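Local atomic coordinates of 4-hydroxybutyrate coenzyme A transferase (Shewanella oneidensis, PDB entry 2OAS), a protein that probably transfers coenzyme A between carboxylic acids such as 4-hydroxybutyrate and acetate, as a member of the acetyl-CoA hydrolase/transferase family. Residues A[203-208]-A[300-305]; A[346-351]-A[382-387]; A[352-357]-A[407-412]. All coordinates share one frame; numbering follows the deposited sequence.

Interaction 1: A[203-208]-A[300-305]; sequences DGDCLQ and NVMAIN
With CG of Gln-208 trans to the backbone N (chi1 -179°) and the chain then bent at chi2 (-78°), the amide of Gln-208 swings over the neighbouring strand toward Asn-305. Asn-305 ND2 donates to Gln-208 OE1 at 3.1 Å; the donor lies in the carbonyl plane on a lone pair of OE1, although OE1 is tilted out of the amide plane of Asn-305. The same oxygen rests 3.6 Å from CB of Ala-303, and the two amide planes are 28° apart.

Beneath these side chains, strands 206-208 and 301-305 run parallel, pairing Cys-206, Leu-207 and Gln-208 with Val-301, Met-302 and Ala-303. The ladder alternates: Cys-206 N donates to Asn-300 O (3.0 Å), Met-302 N to Cys-206 O (3.0 Å), Gln-208 N weakly to Met-302 O, and Ile-304 N to Gln-208 O (2.9 Å). On the face bearing Leu-207 and Met-302, Leu-207 CD2 meets CG of Met-302, a selenomethionine, at 4.0 Å. Near the strand start, Asp-205 OD1 lies 3.4 Å from Asn-300 CB, while its carboxylate is in a salt bridge with Arg-346.

Gln-208 lies close to Glu-233, the site of covalent CoA attachment, and Asn-305 touches the CoA-binding Gln-332. The amide-to-amide bond is consistent with restrained rotation of the two side chains beside the coenzyme site, with no formal charge on either partner.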
loop_
_atom_site.group_PDB
_atom_site.type_symbol
_atom_site.label_atom_id
_atom_site.label_comp_id
_atom_site.label_asym_id
_atom_site.label_seq_id
_atom_site.Cartn_x
_atom_site.Cartn_y
_atom_site.Cartn_z
ATOM N N ASP A 203 -3.708 -21.875 -15.816
ATOM C CA ASP A 203 -3.857 -21.491 -17.217
ATOM C C ASP A 203 -4.681 -20.219 -17.289
ATOM O O ASP A 203 -5.509 -19.956 -16.414
ATOM C CB ASP A 203 -4.535 -22.601 -18.023
ATOM C CG ASP A 203 -3.598 -23.759 -18.325
ATOM O OD1 ASP A 203 -2.420 -23.504 -18.641
ATOM O OD2 ASP A 203 -4.038 -24.928 -18.261
ATOM N N GLY A 204 -4.425 -19.425 -18.324
ATOM C CA GLY A 204 -5.153 -18.182 -18.514
ATOM C C GLY A 204 -4.763 -17.064 -17.567
ATOM O O GLY A 204 -5.400 -16.003 -17.566
ATOM N N ASP A 205 -3.730 -17.302 -16.757
ATOM C CA ASP A 205 -3.246 -16.311 -15.807
ATOM C C ASP A 205 -2.588 -15.138 -16.504
ATOM O O ASP A 205 -1.932 -15.306 -17.528
ATOM C CB ASP A 205 -2.247 -16.934 -14.845
ATOM C CG ASP A 205 -2.914 -17.630 -13.682
ATOM O OD1 ASP A 205 -4.154 -17.808 -13.689
ATOM O OD2 ASP A 205 -2.184 -18.013 -12.749
ATOM N N CYS A 206 -2.772 -13.951 -15.932
ATOM C CA CYS A 206 -2.192 -12.725 -16.485
ATOM C C CYS A 206 -0.903 -12.386 -15.728
ATOM O O CYS A 206 -0.937 -11.727 -14.685
ATOM C CB CYS A 206 -3.183 -11.589 -16.355
ATOM S SG CYS A 206 -2.620 -10.120 -17.155
ATOM N N LEU A 207 0.227 -12.819 -16.276
ATOM C CA LEU A 207 1.534 -12.641 -15.651
ATOM C C LEU A 207 2.128 -11.256 -15.489
ATOM O O LEU A 207 1.890 -10.332 -16.281
ATOM C CB LEU A 207 2.579 -13.489 -16.378
ATOM C CG LEU A 207 2.337 -14.983 -16.601
ATOM C CD1 LEU A 207 3.456 -15.549 -17.466
ATOM C CD2 LEU A 207 2.244 -15.687 -15.273
ATOM N N GLN A 208 2.936 -11.149 -14.440
ATOM C CA GLN A 208 3.675 -9.949 -14.111
ATOM C C GLN A 208 4.921 -10.411 -13.366
ATOM O O GLN A 208 4.823 -11.039 -12.303
ATOM C CB GLN A 208 2.841 -9.012 -13.250
ATOM C CG GLN A 208 3.549 -7.710 -12.895
ATOM C CD GLN A 208 4.580 -7.887 -11.769
ATOM O OE1 GLN A 208 4.230 -8.218 -10.629
ATOM N NE2 GLN A 208 5.859 -7.678 -12.092
ATOM N N ASN A 300 -7.522 -13.290 -12.824
ATOM C CA ASN A 300 -6.437 -14.233 -12.584
ATOM C C ASN A 300 -5.031 -13.648 -12.722
ATOM O O ASN A 300 -4.131 -14.296 -13.255
ATOM C CB ASN A 300 -6.593 -15.428 -13.523
ATOM C CG ASN A 300 -7.938 -16.098 -13.376
ATOM O OD1 ASN A 300 -8.309 -16.528 -12.288
ATOM N ND2 ASN A 300 -8.679 -16.186 -14.473
ATOM N N VAL A 301 -4.842 -12.426 -12.254
ATOM C CA VAL A 301 -3.530 -11.806 -12.306
ATOM C C VAL A 301 -2.562 -12.633 -11.448
ATOM O O VAL A 301 -2.933 -13.117 -10.382
ATOM C CB VAL A 301 -3.581 -10.352 -11.759
ATOM C CG1 VAL A 301 -2.187 -9.871 -11.386
ATOM C CG2 VAL A 301 -4.191 -9.433 -12.809
HETATM N N MSE A 302 -1.333 -12.796 -11.931
HETATM C CA MSE A 302 -0.297 -13.562 -11.238
HETATM C C MSE A 302 0.904 -12.647 -11.097
HETATM O O MSE A 302 1.664 -12.445 -12.040
HETATM C CB MSE A 302 0.081 -14.806 -12.061
HETATM C CG MSE A 302 1.182 -15.680 -11.466
HETATM SE SE MSE A 302 0.670 -16.676 -9.874
HETATM C CE MSE A 302 1.594 -15.615 -8.565
ATOM N N ALA A 303 1.060 -12.072 -9.920
ATOM C CA ALA A 303 2.149 -11.155 -9.677
ATOM C C ALA A 303 3.295 -11.830 -8.939
ATOM O O ALA A 303 3.152 -12.254 -7.800
ATOM C CB ALA A 303 1.643 -9.969 -8.896
ATOM N N ILE A 304 4.437 -11.909 -9.602
ATOM C CA ILE A 304 5.605 -12.553 -9.024
ATOM C C ILE A 304 6.760 -11.576 -8.885
ATOM O O ILE A 304 7.321 -11.122 -9.872
ATOM C CB ILE A 304 6.045 -13.731 -9.904
ATOM C CG1 ILE A 304 4.892 -14.725 -10.024
ATOM C CG2 ILE A 304 7.270 -14.377 -9.332
ATOM C CD1 ILE A 304 5.111 -15.773 -11.081
ATOM N N ASN A 305 7.115 -11.264 -7.650
ATOM C CA ASN A 305 8.204 -10.329 -7.396
ATOM C C ASN A 305 9.203 -10.920 -6.415
ATOM O O ASN A 305 9.021 -12.034 -5.925
ATOM C CB ASN A 305 7.631 -9.024 -6.839
ATOM C CG ASN A 305 6.767 -8.299 -7.852
ATOM O OD1 ASN A 305 7.264 -7.488 -8.640
ATOM N ND2 ASN A 305 5.469 -8.604 -7.857
#

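Interaction 2: A[346-351]-A[382-387]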
loop_
_atom_site.group_PDB
_atom_site.type_symbol
_atom_site.label_atom_id
_atom_site.label_comp_id
_atom_site.label_asym_id
_atom_site.label_seq_id
_atom_site.Cartn_x
_atom_site.Cartn_y
_atom_site.Cartn_z
ATOM N N ARG A 346 -3.480 -13.890 -7.732
ATOM C CA ARG A 346 -2.559 -14.340 -6.699
ATOM C C ARG A 346 -1.247 -13.605 -6.867
ATOM O O ARG A 346 -0.873 -13.233 -7.981
ATOM C CB ARG A 346 -2.325 -15.843 -6.830
ATOM C CG ARG A 346 -3.552 -16.674 -6.547
ATOM C CD ARG A 346 -3.698 -17.755 -7.576
ATOM N NE ARG A 346 -4.123 -17.186 -8.845
ATOM C CZ ARG A 346 -3.698 -17.608 -10.031
ATOM N NH1 ARG A 346 -2.833 -18.606 -10.107
ATOM N NH2 ARG A 346 -4.140 -17.024 -11.141
ATOM N N SER A 347 -0.554 -13.373 -5.761
ATOM C CA SER A 347 0.739 -12.704 -5.817
ATOM C C SER A 347 1.717 -13.626 -5.110
ATOM O O SER A 347 1.317 -14.496 -4.333
ATOM C CB SER A 347 0.705 -11.343 -5.100
ATOM O OG SER A 347 0.692 -11.494 -3.690
ATOM N N VAL A 348 3.002 -13.429 -5.378
ATOM C CA VAL A 348 4.014 -14.247 -4.769
ATOM C C VAL A 348 5.321 -13.485 -4.663
ATOM O O VAL A 348 5.768 -12.841 -5.620
ATOM C CB VAL A 348 4.258 -15.547 -5.586
ATOM C CG1 VAL A 348 5.440 -16.304 -5.040
ATOM C CG2 VAL A 348 3.027 -16.443 -5.528
ATOM N N ILE A 349 5.918 -13.556 -3.478
ATOM C CA ILE A 349 7.199 -12.932 -3.214
ATOM C C ILE A 349 8.177 -14.093 -3.192
ATOM O O ILE A 349 8.146 -14.901 -2.267
ATOM C CB ILE A 349 7.236 -12.245 -1.844
ATOM C CG1 ILE A 349 6.304 -11.043 -1.837
ATOM C CG2 ILE A 349 8.637 -11.751 -1.554
ATOM C CD1 ILE A 349 6.852 -9.885 -2.620
ATOM N N ALA A 350 9.019 -14.174 -4.226
ATOM C CA ALA A 350 10.009 -15.241 -4.372
ATOM C C ALA A 350 11.423 -14.758 -4.089
ATOM O O ALA A 350 11.881 -13.772 -4.665
ATOM C CB ALA A 350 9.943 -15.820 -5.776
ATOM N N LEU A 351 12.115 -15.461 -3.202
ATOM C CA LEU A 351 13.485 -15.092 -2.875
ATOM C C LEU A 351 14.248 -16.274 -2.301
ATOM O O LEU A 351 13.659 -17.212 -1.775
ATOM C CB LEU A 351 13.501 -13.942 -1.877
ATOM C CG LEU A 351 13.104 -14.229 -0.427
ATOM C CD1 LEU A 351 13.192 -12.926 0.336
ATOM C CD2 LEU A 351 11.703 -14.798 -0.333
ATOM N N TYR A 382 1.474 -14.842 -1.016
ATOM C CA TYR A 382 2.384 -15.985 -1.003
ATOM C C TYR A 382 3.832 -15.555 -0.895
ATOM O O TYR A 382 4.216 -14.487 -1.362
ATOM C CB TYR A 382 2.278 -16.814 -2.270
ATOM C CG TYR A 382 1.169 -17.819 -2.318
ATOM C CD1 TYR A 382 0.014 -17.568 -3.071
ATOM C CD2 TYR A 382 1.288 -19.048 -1.667
ATOM C CE1 TYR A 382 -0.986 -18.507 -3.182
ATOM C CE2 TYR A 382 0.285 -20.009 -1.770
ATOM C CZ TYR A 382 -0.853 -19.729 -2.532
ATOM O OH TYR A 382 -1.864 -20.655 -2.653
ATOM N N ILE A 383 4.637 -16.419 -0.303
ATOM C CA ILE A 383 6.063 -16.196 -0.164
ATOM C C ILE A 383 6.678 -17.554 -0.470
ATOM O O ILE A 383 6.338 -18.538 0.169
ATOM C CB ILE A 383 6.426 -15.741 1.250
ATOM C CG1 ILE A 383 6.008 -14.283 1.424
ATOM C CG2 ILE A 383 7.923 -15.891 1.494
ATOM C CD1 ILE A 383 6.357 -13.710 2.752
ATOM N N VAL A 384 7.548 -17.615 -1.475
ATOM C CA VAL A 384 8.174 -18.877 -1.862
ATOM C C VAL A 384 9.690 -18.843 -1.751
ATOM O O VAL A 384 10.334 -17.819 -1.966
ATOM C CB VAL A 384 7.846 -19.275 -3.308
ATOM C CG1 VAL A 384 6.360 -19.409 -3.504
ATOM C CG2 VAL A 384 8.398 -18.236 -4.248
ATOM N N THR A 385 10.243 -20.003 -1.451
ATOM C CA THR A 385 11.671 -20.176 -1.294
ATOM C C THR A 385 11.992 -21.535 -1.891
ATOM O O THR A 385 11.084 -22.292 -2.257
ATOM C CB THR A 385 12.030 -20.158 0.206
ATOM O OG1 THR A 385 12.016 -18.802 0.680
ATOM C CG2 THR A 385 13.380 -20.760 0.461
ATOM N N GLU A 386 13.279 -21.849 -2.000
ATOM C CA GLU A 386 13.690 -23.133 -2.545
ATOM C C GLU A 386 13.128 -24.276 -1.686
ATOM O O GLU A 386 13.177 -25.438 -2.080
ATOM C CB GLU A 386 15.223 -23.216 -2.608
ATOM C CG GLU A 386 15.932 -23.233 -1.248
ATOM C CD GLU A 386 16.622 -21.915 -0.901
ATOM O OE1 GLU A 386 15.949 -20.864 -0.905
ATOM O OE2 GLU A 386 17.852 -21.935 -0.616
ATOM N N TYR A 387 12.583 -23.942 -0.520
ATOM C CA TYR A 387 12.041 -24.965 0.369
ATOM C C TYR A 387 10.521 -25.031 0.412
ATOM O O TYR A 387 9.957 -25.724 1.255
ATOM C CB TYR A 387 12.598 -24.768 1.788
ATOM C CG TYR A 387 14.108 -24.918 1.875
ATOM C CD1 TYR A 387 14.709 -26.169 1.752
ATOM C CD2 TYR A 387 14.939 -23.803 2.014
ATOM C CE1 TYR A 387 16.086 -26.312 1.755
ATOM C CE2 TYR A 387 16.330 -23.936 2.018
ATOM C CZ TYR A 387 16.895 -25.196 1.881
ATOM O OH TYR A 387 18.267 -25.348 1.827
#
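Strands 346-350 and 382-385 are parallel neighbours in the mixed six-stranded sheet of the C-terminal half, and the axes of the two strand segments approach to 4.4 Å at 37°, a marked twist for adjacent strands. The firm pairings are Ile-349 with Ile-383 and Ala-350 with Val-384. Ile-349 is gripped through both of its backbone polar atoms: its N donates to Tyr-382 O at 2.9 Å, and its O accepts from Val-384 N at the same length. Leu-351 N then continues the ladder to Val-384 O (3.2 Å, 167° at the hydrogen), whereas the bond from Tyr-382 N to Ser-347 O is weak.

Val-348, Ala-350, Tyr-382 and Val-384 share one face. With CG1 of Val-384 at chi1 -59°, its CG2 falls between the backbone N and the carbonyl carbon, which brings this methyl to 3.2 Å from Ala-350 CB, a tight contact; CG1 of Val-384 instead meets CG1 of Val-348 at 3.6 Å. The other branch of Val-348, CG2, presses on Tyr-382 CB at 3.4 Å, and Ser-347 O lies at the edge of the tyrosine ring. Helix 188-200 packs over this side through Ile-193, Val-197 and Leu-200.

On the reverse face Ile-349 CB and Ile-383 CG1 are 4.0 Å apart, and helix 332-341 adds Ile-336 and the CoA-binding Gln-332 against Ile-349. Leu-351, just past the strand, sends CD2 toward Val-384 O and has its side chain near Arg-362, another coenzyme-binding residue. A parallel pair with branched aliphatic side chains on both faces and a helix against each is characteristic of a layered alpha/beta sheet, consistent with the Rossmann-like clan of this family, with the coenzyme near the C-terminal end of strand 346-350.

Interaction 3: A[352-357]-A[407-412]; sequences PSTAAG and IAHPDF. With COA (coenzyme A), chain C.
Thr-354 lays its methyl CG2 against two side chains at once, 3.5 Å from CB of His-409 and 3.7 Å from CE1 of Phe-412, which it meets at the ring edge. With CG2 trans to the carbonyl carbon, the methyl is directed at the opposing segment. Ser-353 adds OG, in the plane of the imidazole at its edge and 3.3 Å from His-409 CB. No direct hydrogen bond joins the segments; a water bridges them, donating to Ser-353 O (2.7 Å) and accepting from His-409 N (2.8 Å).

His-409 is the N-cap of helix 410-422: its ND1 accepts from Asp-411 N at 3.0 Å and 166°, with the donor close to the ring plane. An alanine here keeps CB against Thr-354 but is likely to leave Asp-411 N without its capping acceptor and Tyr-387 without its edge-to-face ring partner. Farther along the first segment, Ala-355 CB packs on the adenine of coenzyme A (3.8 Å to C4A), and Ala-356 N makes a weak hydrogen bond to O2B of the coenzyme.

Tyr-387 meets the His-409 ring edge-to-face, Ile-407 packs on strands 363-364 and 382-385, and strand 354-355 pairs antiparallel with 360-361 beside the coenzyme.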
loop_
_atom_site.group_PDB
_atom_site.type_symbol
_atom_site.label_atom_id
_atom_site.label_comp_id
_atom_site.label_asym_id
_atom_site.label_seq_id
_atom_site.Cartn_x
_atom_site.Cartn_y
_atom_site.Cartn_z
ATOM N N PRO A 352 15.579 -16.261 -2.430
ATOM C CA PRO A 352 16.403 -17.359 -1.895
ATOM C C PRO A 352 16.292 -17.386 -0.369
ATOM O O PRO A 352 16.239 -16.340 0.254
ATOM C CB PRO A 352 17.810 -16.973 -2.345
ATOM C CG PRO A 352 17.571 -16.222 -3.619
ATOM C CD PRO A 352 16.389 -15.353 -3.265
ATOM N N SER A 353 16.258 -18.563 0.240
ATOM C CA SER A 353 16.156 -18.605 1.701
ATOM C C SER A 353 17.336 -17.887 2.368
ATOM O O SER A 353 17.201 -17.383 3.476
ATOM C CB SER A 353 16.079 -20.050 2.220
ATOM O OG SER A 353 17.292 -20.764 2.033
ATOM N N THR A 354 18.488 -17.837 1.701
ATOM C CA THR A 354 19.647 -17.168 2.294
ATOM C C THR A 354 20.327 -16.164 1.375
ATOM O O THR A 354 19.867 -15.889 0.266
ATOM C CB THR A 354 20.730 -18.181 2.736
ATOM O OG1 THR A 354 21.313 -18.792 1.575
ATOM C CG2 THR A 354 20.129 -19.251 3.637
ATOM N N ALA A 355 21.435 -15.618 1.849
ATOM C CA ALA A 355 22.196 -14.663 1.069
ATOM C C ALA A 355 23.617 -14.585 1.611
ATOM O O ALA A 355 23.976 -15.276 2.564
ATOM C CB ALA A 355 21.534 -13.301 1.139
ATOM N N ALA A 356 24.428 -13.741 0.997
ATOM C CA ALA A 356 25.800 -13.569 1.447
ATOM C C ALA A 356 26.543 -14.894 1.509
ATOM O O ALA A 356 27.388 -15.092 2.371
ATOM C CB ALA A 356 25.810 -12.911 2.813
ATOM N N GLY A 357 26.232 -15.798 0.596
ATOM C CA GLY A 357 26.914 -17.076 0.602
ATOM C C GLY A 357 26.177 -18.128 1.401
ATOM O O GLY A 357 26.564 -19.297 1.410
ATOM N N ILE A 407 9.858 -22.597 5.331
ATOM C CA ILE A 407 10.493 -22.436 4.023
ATOM C C ILE A 407 11.841 -21.736 4.191
ATOM O O ILE A 407 12.546 -21.453 3.224
ATOM C CB ILE A 407 9.604 -21.630 3.019
ATOM C CG1 ILE A 407 9.395 -20.199 3.522
ATOM C CG2 ILE A 407 8.271 -22.349 2.800
ATOM C CD1 ILE A 407 8.551 -19.347 2.594
ATOM N N ALA A 408 12.195 -21.447 5.433
ATOM C CA ALA A 408 13.476 -20.810 5.713
ATOM C C ALA A 408 14.554 -21.892 5.674
ATOM O O ALA A 408 14.266 -23.064 5.900
ATOM C CB ALA A 408 13.442 -20.152 7.088
ATOM N N HIS A 409 15.790 -21.514 5.385
ATOM C CA HIS A 409 16.857 -22.510 5.338
ATOM C C HIS A 409 16.941 -23.201 6.698
ATOM O O HIS A 409 16.951 -22.540 7.737
ATOM C CB HIS A 409 18.194 -21.846 4.999
ATOM C CG HIS A 409 19.290 -22.818 4.671
ATOM N ND1 HIS A 409 19.906 -23.604 5.624
ATOM C CD2 HIS A 409 19.894 -23.113 3.492
ATOM C CE1 HIS A 409 20.842 -24.337 5.046
ATOM N NE2 HIS A 409 20.856 -24.058 3.754
ATOM N N PRO A 410 16.996 -24.544 6.700
ATOM C CA PRO A 410 17.077 -25.311 7.945
ATOM C C PRO A 410 18.178 -24.886 8.928
ATOM O O PRO A 410 18.072 -25.150 10.120
ATOM C CB PRO A 410 17.226 -26.753 7.452
ATOM C CG PRO A 410 17.840 -26.592 6.087
ATOM C CD PRO A 410 17.093 -25.435 5.529
ATOM N N ASP A 411 19.228 -24.223 8.448
ATOM C CA ASP A 411 20.284 -23.790 9.357
ATOM C C ASP A 411 19.814 -22.645 10.256
ATOM O O ASP A 411 20.518 -22.266 11.187
ATOM C CB ASP A 411 21.547 -23.341 8.597
ATOM C CG ASP A 411 22.307 -24.507 7.956
ATOM O OD1 ASP A 411 22.044 -25.681 8.331
ATOM O OD2 ASP A 411 23.181 -24.240 7.090
ATOM N N PHE A 412 18.639 -22.086 9.986
ATOM C CA PHE A 412 18.147 -20.992 10.816
ATOM C C PHE A 412 16.791 -21.268 11.477
ATOM O O PHE A 412 16.283 -20.431 12.226
ATOM C CB PHE A 412 18.034 -19.693 10.011
ATOM C CG PHE A 412 19.294 -19.302 9.292
ATOM C CD1 PHE A 412 19.462 -19.597 7.940
ATOM C CD2 PHE A 412 20.299 -18.609 9.953
ATOM C CE1 PHE A 412 20.610 -19.211 7.255
ATOM C CE2 PHE A 412 21.462 -18.214 9.279
ATOM C CZ PHE A 412 21.613 -18.515 7.922
HETATM N N1A COA C . 20.827 -9.336 4.013
HETATM C C2A COA C . 22.224 -9.078 3.666
HETATM N N3A COA C . 22.513 -9.159 2.220
HETATM C C4A COA C . 21.480 -9.496 1.225
HETATM C C5A COA C . 20.103 -9.735 1.577
HETATM C C6A COA C . 19.788 -9.670 3.023
HETATM N N6A COA C . 18.468 -9.904 3.478
HETATM N N7A COA C . 19.358 -10.024 0.445
HETATM C C8A COA C . 20.280 -9.935 -0.612
HETATM N N9A COA C . 21.581 -9.608 -0.164
HETATM C C1B COA C . 22.791 -9.442 -0.944
HETATM C C2B COA C . 23.267 -10.592 -1.884
HETATM O O2B COA C . 24.405 -11.229 -1.424
HETATM C C3B COA C . 23.437 -9.982 -3.275
HETATM O O3B COA C . 24.791 -10.218 -3.777
HETATM P P3B COA C . 25.302 -9.719 -5.190
HETATM O O7A COA C . 24.494 -10.179 -6.337
HETATM O O8A COA C . 25.313 -8.225 -5.205
HETATM O O9A COA C . 26.682 -10.156 -5.352
HETATM C C4B COA C . 23.080 -8.548 -3.168
HETATM O O4B COA C . 22.711 -8.251 -1.811
HETATM C C5B COA C . 21.980 -8.452 -4.309
HETATM O O5B COA C . 20.835 -9.268 -4.007
HETATM P P1A COA C . 19.845 -10.046 -5.089
HETATM O O1A COA C . 20.531 -10.953 -5.969
HETATM O O2A COA C . 18.755 -10.826 -4.389
HETATM O O3A COA C . 19.218 -8.828 -5.874
HETATM P P2A COA C . 18.171 -8.981 -7.016
HETATM O O4A COA C . 18.710 -8.400 -8.243
HETATM O O5A COA C . 17.854 -10.374 -7.268
HETATM O O6A COA C . 16.847 -8.434 -6.692
HETATM C CBP COA C . 15.201 -7.016 -5.399
HETATM C CCP COA C . 15.943 -8.461 -5.588
HETATM C CDP COA C . 16.522 -6.294 -4.956
HETATM C CEP COA C . 14.178 -7.048 -4.181
HETATM C CAP COA C . 14.608 -6.363 -6.833
HETATM O OAP COA C . 13.568 -7.339 -7.151
HETATM C C9P COA C . 13.936 -4.994 -6.673
HETATM O O9P COA C . 14.545 -4.010 -7.065
HETATM N N8P COA C . 12.641 -4.957 -6.097
HETATM C C7P COA C . 11.718 -3.866 -5.815
HETATM C C6P COA C . 10.287 -3.942 -6.465
HETATM C C5P COA C . 10.182 -3.425 -7.841
HETATM O O5P COA C . 9.213 -2.737 -8.179
HETATM N N4P COA C . 11.278 -3.774 -8.708
HETATM C C3P COA C . 11.556 -3.450 -10.100
HETATM C C2P COA C . 10.393 -3.709 -11.131
HETATM S S1P COA C . 9.998 -2.253 -12.141
HETATM O O HOH W 1 16.458 -18.824 5.594
#

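In the fold
Interactions 1 and 2 are buried and belong to one sheet, with strands 301-305 and 346-350 as neighbours; Ala-303 O probably accepts from Val-348 N, and the salt bridge of Asp-205 with Arg-346 spans the N-terminal ends of strands 206-208 and 346-350, across 301-305. Both rest on backbone ladders, but interaction 1 adds an amide pair near the coenzyme, whereas interaction 2 adds aliphatic packing on both faces. Interaction 3, farther from the chain centre and only partly buried, replaces the ladder with methyl-ring contacts and a bridging water. Its segment 352-357 continues the chain past strand 346-350, and Glu-386 OE1 probably bonds to Ser-353 N; interactions 1 and 3 stay about 9 Å apart at their nearest atoms.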